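Local coordinates for protein cytochrome P450 monooxygenase (Rhodococcus sp. ECU0066, PDB 6KBH) that probably catalyses monooxygenation at a P450 heme, receiving electrons through FMN and [2Fe-2S] cofactors carried on the same polypeptide, at residues Ala139-Phe144 / Gln392-Asn397; Phe144-Leu149 / Ala726-Ala731; Val183-Ala188 / Ala278-Ala283. All blocks are in the same frame, centred on the assembly; numbering follows the deposited sequence.

Contact 1 (Ala139-Phe144 / Gln392-Asn397); sequences ALMEPF and QCMGKN. With HEM (protoporphyrin IX containing Fe), chain C.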
loop_
_atom_site.group_PDB
_atom_site.type_symbol
_atom_site.label_atom_id
_atom_site.label_comp_id
_atom_site.label_asym_id
_atom_site.label_seq_id
_atom_site.Cartn_x
_atom_site.Cartn_y
_atom_site.Cartn_z
ATOM N N ALA A 139 3.620 -19.765 8.683
ATOM C CA ALA A 139 3.868 -19.841 10.119
ATOM C C ALA A 139 4.605 -18.607 10.621
ATOM O O ALA A 139 4.297 -18.087 11.700
ATOM C CB ALA A 139 4.660 -21.105 10.453
ATOM N N LEU A 140 5.578 -18.121 9.854
ATOM C CA LEU A 140 6.428 -17.022 10.290
ATOM C C LEU A 140 5.946 -15.663 9.798
ATOM O O LEU A 140 6.686 -14.681 9.916
ATOM C CB LEU A 140 7.867 -17.267 9.826
ATOM C CG LEU A 140 8.520 -18.539 10.376
ATOM C CD1 LEU A 140 9.807 -18.862 9.630
ATOM C CD2 LEU A 140 8.780 -18.411 11.869
ATOM N N MET A 141 4.725 -15.577 9.269
ATOM C CA MET A 141 4.284 -14.354 8.605
ATOM C C MET A 141 3.894 -13.262 9.591
ATOM O O MET A 141 4.243 -12.095 9.387
ATOM C CB MET A 141 3.106 -14.653 7.680
ATOM C CG MET A 141 2.489 -13.411 7.061
ATOM S SD MET A 141 3.637 -12.488 6.014
ATOM C CE MET A 141 3.659 -13.519 4.551
ATOM N N GLU A 142 3.180 -13.625 10.658
ATOM C CA GLU A 142 2.483 -12.646 11.494
ATOM C C GLU A 142 3.318 -11.445 11.934
ATOM O O GLU A 142 2.799 -10.318 11.854
ATOM C CB GLU A 142 1.889 -13.350 12.724
ATOM C CG GLU A 142 1.108 -12.419 13.646
ATOM C CD GLU A 142 0.437 -13.148 14.794
ATOM O OE1 GLU A 142 0.480 -14.397 14.817
ATOM O OE2 GLU A 142 -0.131 -12.471 15.676
ATOM N N PRO A 143 4.568 -11.583 12.396
ATOM C CA PRO A 143 5.319 -10.384 12.811
ATOM C C PRO A 143 5.541 -9.379 11.689
ATOM O O PRO A 143 5.824 -8.209 11.976
ATOM C CB PRO A 143 6.651 -10.954 13.319
ATOM C CG PRO A 143 6.378 -12.378 13.614
ATOM C CD PRO A 143 5.346 -12.814 12.630
ATOM N N PHE A 144 5.416 -9.793 10.425
ATOM C CA PHE A 144 5.612 -8.884 9.304
ATOM C C PHE A 144 4.375 -8.062 8.975
ATOM O O PHE A 144 4.490 -7.064 8.256
ATOM C CB PHE A 144 6.040 -9.665 8.061
ATOM C CG PHE A 144 7.429 -10.223 8.149
ATOM C CD1 PHE A 144 8.530 -9.393 8.039
ATOM C CD2 PHE A 144 7.633 -11.576 8.351
ATOM C CE1 PHE A 144 9.804 -9.902 8.128
ATOM C CE2 PHE A 144 8.905 -12.092 8.439
ATOM C CZ PHE A 144 9.993 -11.254 8.328
ATOM N N GLN A 392 6.914 -13.185 -2.209
ATOM C CA GLN A 392 6.978 -11.733 -2.088
ATOM C C GLN A 392 7.527 -11.326 -0.727
ATOM O O GLN A 392 7.178 -11.913 0.303
ATOM C CB GLN A 392 5.598 -11.106 -2.295
ATOM C CG GLN A 392 5.660 -9.611 -2.578
ATOM C CD GLN A 392 4.314 -8.922 -2.446
ATOM O OE1 GLN A 392 3.471 -9.318 -1.642
ATOM N NE2 GLN A 392 4.105 -7.888 -3.252
ATOM N N CYS A 393 8.403 -10.320 -0.744
ATOM C CA CYS A 393 9.124 -9.842 0.429
ATOM C C CYS A 393 8.211 -9.720 1.640
ATOM O O CYS A 393 7.223 -8.977 1.620
ATOM C CB CYS A 393 9.760 -8.487 0.112
ATOM S SG CYS A 393 10.751 -7.782 1.441
ATOM N N MET A 394 8.538 -10.465 2.697
ATOM C CA MET A 394 7.715 -10.426 3.900
ATOM C C MET A 394 7.908 -9.125 4.665
ATOM O O MET A 394 6.968 -8.632 5.292
ATOM C CB MET A 394 8.029 -11.632 4.785
ATOM C CG MET A 394 7.672 -12.965 4.139
ATOM S SD MET A 394 8.340 -14.400 5.001
ATOM C CE MET A 394 7.173 -14.574 6.354
ATOM N N GLY A 395 9.103 -8.546 4.608
ATOM C CA GLY A 395 9.377 -7.323 5.334
ATOM C C GLY A 395 9.156 -6.075 4.509
ATOM O O GLY A 395 9.726 -5.020 4.806
ATOM N N LYS A 396 8.326 -6.187 3.467
ATOM C CA LYS A 396 8.061 -5.039 2.606
ATOM C C LYS A 396 7.460 -3.882 3.394
ATOM O O LYS A 396 7.827 -2.721 3.180
ATOM C CB LYS A 396 7.145 -5.443 1.446
ATOM C CG LYS A 396 5.761 -5.953 1.838
ATOM C CD LYS A 396 4.898 -6.134 0.596
ATOM C CE LYS A 396 3.500 -6.610 0.937
ATOM N NZ LYS A 396 2.644 -6.694 -0.281
ATOM N N ASN A 397 6.548 -4.176 4.323
ATOM C CA ASN A 397 5.965 -3.111 5.128
ATOM C C ASN A 397 6.921 -2.625 6.207
ATOM O O ASN A 397 6.844 -1.460 6.617
ATOM C CB ASN A 397 4.650 -3.580 5.747
ATOM C CG ASN A 397 3.602 -3.883 4.702
ATOM O OD1 ASN A 397 2.896 -2.989 4.245
ATOM N ND2 ASN A 397 3.508 -5.141 4.306
HETATM C CHA HEM C . 12.123 -11.953 -0.380
HETATM C CHB HEM C . 13.100 -7.325 -2.135
HETATM C CHC HEM C . 13.417 -5.458 2.807
HETATM C CHD HEM C . 12.443 -10.058 4.509
HETATM C C1A HEM C . 12.392 -10.694 -1.078
HETATM C C2A HEM C . 12.383 -10.867 -2.535
HETATM C C3A HEM C . 12.649 -9.586 -3.023
HETATM C C4A HEM C . 12.801 -8.750 -1.803
HETATM C CMA HEM C . 12.758 -9.172 -4.457
HETATM C CAA HEM C . 12.125 -12.106 -3.337
HETATM C CBA HEM C . 10.778 -12.160 -3.989
HETATM C CGA HEM C . 10.317 -13.431 -4.618
HETATM O O1A HEM C . 11.302 -14.195 -4.797
HETATM O O2A HEM C . 9.070 -13.386 -4.798
HETATM C C1B HEM C . 13.287 -6.375 -0.994
HETATM C C2B HEM C . 13.590 -4.877 -1.139
HETATM C C3B HEM C . 13.684 -4.299 0.412
HETATM C C4B HEM C . 13.438 -5.501 1.304
HETATM C CMB HEM C . 13.766 -4.115 -2.408
HETATM C CAB HEM C . 13.970 -2.906 0.855
HETATM C CBB HEM C . 13.151 -1.804 0.277
HETATM C C1C HEM C . 13.138 -6.764 3.470
HETATM C C2C HEM C . 13.155 -6.587 4.898
HETATM C C3C HEM C . 12.893 -7.845 5.394
HETATM C C4C HEM C . 12.737 -8.661 4.200
HETATM C CMC HEM C . 13.396 -5.330 5.667
HETATM C CAC HEM C . 12.774 -8.233 6.836
HETATM C CBC HEM C . 13.832 -9.042 7.494
HETATM C C1D HEM C . 12.312 -10.793 3.245
HETATM C C2D HEM C . 12.007 -12.246 3.463
HETATM C C3D HEM C . 11.906 -12.849 1.931
HETATM C C4D HEM C . 12.166 -11.650 1.064
HETATM C CMD HEM C . 11.844 -12.945 4.767
HETATM C CAD HEM C . 11.610 -14.250 1.530
HETATM C CBD HEM C . 10.172 -14.649 1.598
HETATM C CGD HEM C . 9.767 -15.853 0.830
HETATM O O1D HEM C . 10.660 -16.088 -0.019
HETATM O O2D HEM C . 8.655 -16.284 1.230
HETATM N NA HEM C . 12.651 -9.403 -0.602
HETATM N NB HEM C . 13.125 -6.739 0.455
HETATM N NC HEM C . 12.882 -8.037 3.013
HETATM N ND HEM C . 12.391 -10.297 1.797
HETATM FE FE HEM C . 12.915 -8.515 1.119
#
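M394 lies over one face of the F144 ring, and this pair makes up most of the contact between 139-144 and 392-397. M394 CB sits 3.6 Å from the F144 ring centroid and only 13° off the ring normal, which meets the definition of a CH-pi contact. The sulfur takes part less directly: M394 SD is 4.9 Å from the same centroid, in an oblique Met-aromatic approach.

M394 runs out nearly straight and then bends at its last torsion (chi3 80°), which brings CE back toward 139-144, against the L140 carbonyl oxygen O at 3.6 Å. Apolar packing extends the patch: M141, bent at chi2 and chi3, brings CE to 4.1 Å from M394 CG. Beside the methionine, F144 CD1 comes within 3.5 Å of G395 CA, where a side chain would run into the heme. W252 adds an edge-to-face ring contact to F144.

The heme is the third partner. F144 CE1 meets its vinyl carbon CAC at 3.6 Å, with CAC near the ring plane. With an alanine at F144, M394 CB would probably lose its aromatic face and a gap would open beside G395 and the vinyl group. C393 SG binds the heme iron at 2.3 Å as the axial ligand.

No hydrogen bond links the two segments, although Q392 O is hydrogen-bonded to R137 NH1, on helix 133-139. A type I turn from C393 to K396 leads from the ligand to G395, the N-cap of helix 396-413, as in the cysteine-ligand loop on the proximal side of cytochrome P450 hemes.

Contact 2 (Phe144-Leu149 / Ala726-Ala731); sequences FTPAAL and AANIDA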
loop_
_atom_site.group_PDB
_atom_site.type_symbol
_atom_site.label_atom_id
_atom_site.label_comp_id
_atom_site.label_asym_id
_atom_site.label_seq_id
_atom_site.Cartn_x
_atom_site.Cartn_y
_atom_site.Cartn_z
ATOM N N PHE A 144 5.416 -9.793 10.425
ATOM C CA PHE A 144 5.612 -8.884 9.304
ATOM C C PHE A 144 4.375 -8.062 8.975
ATOM O O PHE A 144 4.490 -7.064 8.256
ATOM C CB PHE A 144 6.040 -9.665 8.061
ATOM C CG PHE A 144 7.429 -10.223 8.149
ATOM C CD1 PHE A 144 8.530 -9.393 8.039
ATOM C CD2 PHE A 144 7.633 -11.576 8.351
ATOM C CE1 PHE A 144 9.804 -9.902 8.128
ATOM C CE2 PHE A 144 8.905 -12.092 8.439
ATOM C CZ PHE A 144 9.993 -11.254 8.328
ATOM N N THR A 145 3.204 -8.454 9.472
ATOM C CA THR A 145 1.978 -7.749 9.134
ATOM C C THR A 145 2.009 -6.323 9.684
ATOM O O THR A 145 2.672 -6.053 10.692
ATOM C CB THR A 145 0.764 -8.493 9.684
ATOM O OG1 THR A 145 0.789 -8.457 11.118
ATOM C CG2 THR A 145 0.769 -9.940 9.215
ATOM N N PRO A 146 1.316 -5.386 9.030
ATOM C CA PRO A 146 1.269 -4.011 9.555
ATOM C C PRO A 146 0.758 -3.922 10.986
ATOM O O PRO A 146 1.210 -3.051 11.740
ATOM C CB PRO A 146 0.334 -3.297 8.571
ATOM C CG PRO A 146 0.475 -4.060 7.299
ATOM C CD PRO A 146 0.683 -5.496 7.704
ATOM N N ALA A 147 -0.165 -4.801 11.386
ATOM C CA ALA A 147 -0.633 -4.796 12.770
ATOM C C ALA A 147 0.492 -5.154 13.734
ATOM O O ALA A 147 0.639 -4.527 14.790
ATOM C CB ALA A 147 -1.808 -5.759 12.934
ATOM N N ALA A 148 1.303 -6.156 13.387
ATOM C CA ALA A 148 2.411 -6.538 14.257
ATOM C C ALA A 148 3.516 -5.495 14.250
ATOM O O ALA A 148 4.194 -5.304 15.265
ATOM C CB ALA A 148 2.971 -7.893 13.839
ATOM N N LEU A 149 3.720 -4.818 13.120
ATOM C CA LEU A 149 4.778 -3.824 13.021
ATOM C C LEU A 149 4.473 -2.556 13.807
ATOM O O LEU A 149 5.385 -1.748 14.016
ATOM C CB LEU A 149 5.030 -3.474 11.552
ATOM C CG LEU A 149 5.720 -4.537 10.691
ATOM C CD1 LEU A 149 5.574 -4.207 9.216
ATOM C CD2 LEU A 149 7.187 -4.668 11.067
ATOM N N ALA A 726 -3.481 -11.016 6.740
ATOM C CA ALA A 726 -2.694 -12.067 7.375
ATOM C C ALA A 726 -1.650 -12.634 6.418
ATOM O O ALA A 726 -0.589 -13.085 6.858
ATOM C CB ALA A 726 -3.611 -13.177 7.884
ATOM N N ALA A 727 -1.935 -12.625 5.117
ATOM C CA ALA A 727 -0.949 -12.939 4.099
ATOM C C ALA A 727 -0.143 -11.717 3.688
ATOM O O ALA A 727 0.628 -11.782 2.726
ATOM C CB ALA A 727 -1.629 -13.551 2.872
ATOM N N ASN A 728 -0.308 -10.609 4.402
ATOM C CA ASN A 728 0.330 -9.324 4.091
ATOM C C ASN A 728 0.117 -8.913 2.634
ATOM O O ASN A 728 1.033 -8.448 1.951
ATOM C CB ASN A 728 1.810 -9.307 4.468
ATOM C CG ASN A 728 2.267 -7.897 4.801
ATOM O OD1 ASN A 728 1.617 -6.912 4.452
ATOM N ND2 ASN A 728 3.380 -7.796 5.515
ATOM N N ILE A 729 -1.084 -9.093 2.159
ATOM C CA ILE A 729 -1.489 -8.574 0.863
ATOM C C ILE A 729 -1.973 -7.150 1.049
ATOM O O ILE A 729 -2.615 -6.829 2.053
ATOM C CB ILE A 729 -2.577 -9.460 0.248
ATOM C CG1 ILE A 729 -2.000 -10.845 0.034
ATOM C CG2 ILE A 729 -3.128 -8.864 -1.065
ATOM C CD1 ILE A 729 -3.046 -11.833 -0.218
ATOM N N ASP A 730 -1.642 -6.286 0.096
ATOM C CA ASP A 730 -2.000 -4.885 0.227
ATOM C C ASP A 730 -3.514 -4.718 0.211
ATOM O O ASP A 730 -4.209 -5.292 -0.633
ATOM C CB ASP A 730 -1.352 -4.066 -0.885
ATOM C CG ASP A 730 0.129 -3.846 -0.651
ATOM O OD1 ASP A 730 0.638 -4.334 0.380
ATOM O OD2 ASP A 730 0.782 -3.189 -1.492
ATOM N N ALA A 731 -4.022 -3.929 1.155
ATOM C CA ALA A 731 -5.452 -3.681 1.266
ATOM C C ALA A 731 -5.655 -2.428 2.103
ATOM O O ALA A 731 -4.899 -2.181 3.046
ATOM C CB ALA A 731 -6.183 -4.866 1.904
#
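A726, at the end of helix 720-726, meets T145 loosely: the methyl CG2 of T145 lies 4.2 Å from A726 O. The hydroxyl branch of T145 is engaged within its own part of the chain. OG1 sits between the backbone N and carbonyl carbon (chi1 66°), where it accepts from A148 N at 3.3 Å with an N-H...O angle of 158°, and it is also hydrogen-bonded to E142 O. T145 is thereby the N-cap of the short, weakly bonded helix 146-149.

After A727 leaves helical geometry, N728 takes a positive phi of 51° as the C-prime residue of a Schellman motif, in which I729 N reaches back to L724 O. This reversal directs the N728 side chain at the other segment. The closest CA pair, T145 to N728, is 5.5 Å apart, and the amide of N728 reaches the backbone there with its nitrogen end. ND2 of N728 lies 3.0 Å from F144 O, while its oxygen OD1 rests 3.7 Å from P146 CD, so the amide spans from the F144 carbonyl to the P146 ring.

Further along, D730 turns to other partners: its carboxylate forms salt bridges with K396 and R400 of helix 396-413. A731 then continues into backbone hydrogen bonding with G466.

By position, the contact joins the Schellman-capped end of a helix in the [2Fe-2S] cluster-binding domain to the capped start of a short helix in the P450 part. It is a domain-domain interface on the cysteine-ligand side of the heme.

Contact 3 (Val183-Ala188 / Ala278-Ala283); sequences VPLTVA and AGIVAA. With HEM (protoporphyrin IX containing Fe), chain C.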
loop_
_atom_site.group_PDB
_atom_site.type_symbol
_atom_site.label_atom_id
_atom_site.label_comp_id
_atom_site.label_asym_id
_atom_site.label_seq_id
_atom_site.Cartn_x
_atom_site.Cartn_y
_atom_site.Cartn_z
ATOM N N VAL A 183 21.089 2.583 9.917
ATOM C CA VAL A 183 19.794 2.475 10.596
ATOM C C VAL A 183 19.044 1.189 10.224
ATOM O O VAL A 183 18.554 0.508 11.132
ATOM C CB VAL A 183 18.957 3.733 10.362
ATOM C CG1 VAL A 183 17.645 3.636 11.123
ATOM C CG2 VAL A 183 19.715 4.972 10.789
ATOM N N PRO A 184 18.920 0.819 8.941
ATOM C CA PRO A 184 18.192 -0.429 8.639
ATOM C C PRO A 184 18.793 -1.663 9.281
ATOM O O PRO A 184 18.070 -2.635 9.533
ATOM C CB PRO A 184 18.243 -0.499 7.106
ATOM C CG PRO A 184 18.370 0.913 6.681
ATOM C CD PRO A 184 19.256 1.549 7.708
ATOM N N LEU A 185 20.094 -1.654 9.561
ATOM C CA LEU A 185 20.713 -2.795 10.220
ATOM C C LEU A 185 20.243 -2.911 11.665
ATOM O O LEU A 185 19.926 -4.008 12.138
ATOM C CB LEU A 185 22.234 -2.674 10.145
ATOM C CG LEU A 185 23.058 -3.783 10.797
ATOM C CD1 LEU A 185 22.699 -5.141 10.211
ATOM C CD2 LEU A 185 24.543 -3.500 10.632
ATOM N N THR A 186 20.184 -1.782 12.381
ATOM C CA THR A 186 19.808 -1.817 13.792
ATOM C C THR A 186 18.349 -2.221 13.972
ATOM O O THR A 186 18.034 -3.070 14.815
ATOM C CB THR A 186 20.071 -0.461 14.455
ATOM O OG1 THR A 186 19.436 0.582 13.704
ATOM C CG2 THR A 186 21.571 -0.184 14.563
ATOM N N VAL A 187 17.438 -1.623 13.196
ATOM C CA VAL A 187 16.028 -1.958 13.380
ATOM C C VAL A 187 15.772 -3.404 12.984
ATOM O O VAL A 187 14.886 -4.059 13.547
ATOM C CB VAL A 187 15.111 -0.991 12.602
ATOM C CG1 VAL A 187 15.577 0.449 12.756
ATOM C CG2 VAL A 187 15.008 -1.390 11.155
ATOM N N ALA A 188 16.538 -3.933 12.026
ATOM C CA ALA A 188 16.423 -5.351 11.719
ATOM C C ALA A 188 16.790 -6.186 12.934
ATOM O O ALA A 188 16.081 -7.135 13.281
ATOM C CB ALA A 188 17.302 -5.716 10.524
ATOM N N ALA A 278 19.643 -15.101 7.809
ATOM C CA ALA A 278 18.702 -14.820 6.733
ATOM C C ALA A 278 17.904 -13.558 7.020
ATOM O O ALA A 278 17.602 -12.781 6.106
ATOM C CB ALA A 278 17.770 -16.015 6.531
ATOM N N GLY A 279 17.597 -13.317 8.297
ATOM C CA GLY A 279 16.745 -12.193 8.652
ATOM C C GLY A 279 17.351 -10.847 8.303
ATOM O O GLY A 279 16.707 -10.012 7.666
ATOM N N ILE A 280 18.600 -10.612 8.710
ATOM C CA ILE A 280 19.174 -9.274 8.576
ATOM C C ILE A 280 20.014 -9.095 7.316
ATOM O O ILE A 280 20.458 -7.967 7.044
ATOM C CB ILE A 280 19.993 -8.883 9.826
ATOM C CG1 ILE A 280 21.177 -9.822 10.032
ATOM C CG2 ILE A 280 19.107 -8.871 11.066
ATOM C CD1 ILE A 280 22.066 -9.398 11.179
ATOM N N VAL A 281 20.243 -10.153 6.534
ATOM C CA VAL A 281 20.803 -9.926 5.204
ATOM C C VAL A 281 19.689 -9.607 4.217
ATOM O O VAL A 281 19.915 -8.906 3.224
ATOM C CB VAL A 281 21.652 -11.120 4.725
ATOM C CG1 VAL A 281 22.674 -11.513 5.784
ATOM C CG2 VAL A 281 20.774 -12.306 4.338
ATOM N N ALA A 282 18.474 -10.099 4.473
ATOM C CA ALA A 282 17.333 -9.720 3.651
ATOM C C ALA A 282 16.887 -8.295 3.929
ATOM O O ALA A 282 16.144 -7.722 3.124
ATOM C CB ALA A 282 16.172 -10.686 3.885
ATOM N N ALA A 283 17.342 -7.707 5.034
ATOM C CA ALA A 283 16.805 -6.450 5.535
ATOM C C ALA A 283 17.753 -5.269 5.417
ATOM O O ALA A 283 17.285 -4.130 5.346
ATOM C CB ALA A 283 16.403 -6.600 7.008
HETATM C CHA HEM C . 12.123 -11.953 -0.380
HETATM C CHB HEM C . 13.100 -7.325 -2.135
HETATM C CHC HEM C . 13.417 -5.458 2.807
HETATM C CHD HEM C . 12.443 -10.058 4.509
HETATM C C1A HEM C . 12.392 -10.694 -1.078
HETATM C C2A HEM C . 12.383 -10.867 -2.535
HETATM C C3A HEM C . 12.649 -9.586 -3.023
HETATM C C4A HEM C . 12.801 -8.750 -1.803
HETATM C CMA HEM C . 12.758 -9.172 -4.457
HETATM C CAA HEM C . 12.125 -12.106 -3.337
HETATM C CBA HEM C . 10.778 -12.160 -3.989
HETATM C CGA HEM C . 10.317 -13.431 -4.618
HETATM O O1A HEM C . 11.302 -14.195 -4.797
HETATM O O2A HEM C . 9.070 -13.386 -4.798
HETATM C C1B HEM C . 13.287 -6.375 -0.994
HETATM C C2B HEM C . 13.590 -4.877 -1.139
HETATM C C3B HEM C . 13.684 -4.299 0.412
HETATM C C4B HEM C . 13.438 -5.501 1.304
HETATM C CMB HEM C . 13.766 -4.115 -2.408
HETATM C CAB HEM C . 13.970 -2.906 0.855
HETATM C CBB HEM C . 13.151 -1.804 0.277
HETATM C C1C HEM C . 13.138 -6.764 3.470
HETATM C C2C HEM C . 13.155 -6.587 4.898
HETATM C C3C HEM C . 12.893 -7.845 5.394
HETATM C C4C HEM C . 12.737 -8.661 4.200
HETATM C CMC HEM C . 13.396 -5.330 5.667
HETATM C CAC HEM C . 12.774 -8.233 6.836
HETATM C CBC HEM C . 13.832 -9.042 7.494
HETATM C C1D HEM C . 12.312 -10.793 3.245
HETATM C C2D HEM C . 12.007 -12.246 3.463
HETATM C C3D HEM C . 11.906 -12.849 1.931
HETATM C C4D HEM C . 12.166 -11.650 1.064
HETATM C CMD HEM C . 11.844 -12.945 4.767
HETATM C CAD HEM C . 11.610 -14.250 1.530
HETATM C CBD HEM C . 10.172 -14.649 1.598
HETATM C CGD HEM C . 9.767 -15.853 0.830
HETATM O O1D HEM C . 10.660 -16.088 -0.019
HETATM O O2D HEM C . 8.655 -16.284 1.230
HETATM N NA HEM C . 12.651 -9.403 -0.602
HETATM N NB HEM C . 13.125 -6.739 0.455
HETATM N NC HEM C . 12.882 -8.037 3.013
HETATM N ND HEM C . 12.391 -10.297 1.797
HETATM FE FE HEM C . 12.915 -8.515 1.119
#
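A188 and I280 bring the two backbones closest, with 5.7 Å between their CA atoms. Segment 183-188 is regular helix, held by bonds such as A188 N to P184 O at 3.2 Å. Segment 278-283 begins as helix and becomes irregular toward A283 (phi -111°).

The interface is apolar and has no hydrogen bond across it. The methyl of A188 enters between two groups of the opposing segment, with CB 3.7 Å from I280 CG2 and equally near A283 CB. I280 holds CG1 between its backbone N and carbonyl carbon (chi1 62°), an orientation that leaves CG2 to meet A188 while the outer methyl CD1 lies 4.4 Å from L185 CD1. P184 CB adds a looser approach to A283 O.

A283 also faces the cofactor, its CB 3.5 Å from heme CMC, and the neighbouring A282 CB lies 3.8 Å from the heme meso carbon CHD. The carbonyls of A282 and A283 are hydrogen-bonded to the hydroxyls of T286 and T287. An irregular helix next to the heme, with threonine hydroxyls bonded to its carbonyls, is consistent with the distal, oxygen-binding helix of the P450 fold, here backed by helix 183-192.

Overall arrangement
Contacts 1 and 2 are adjacent, with centres 7 Å apart, and share F144; contact 3 touches neither, and its centre lies about 13 Å and 18 Å from theirs. Along the chain the segments of contacts 1 and 2 alternate, while both segments of contact 3 fall between 144-149 and 392-397. Helix 396-413 begins in contact 1 and also takes part in the surroundings of contact 2. Contacts 1 and 3 both reach the heme but on opposite faces, the former with the axial cysteine and the latter with A282. The [2Fe-2S] cluster-binding domain therefore docks on the proximal side, consistent with electrons entering there while oxygen chemistry proceeds distally.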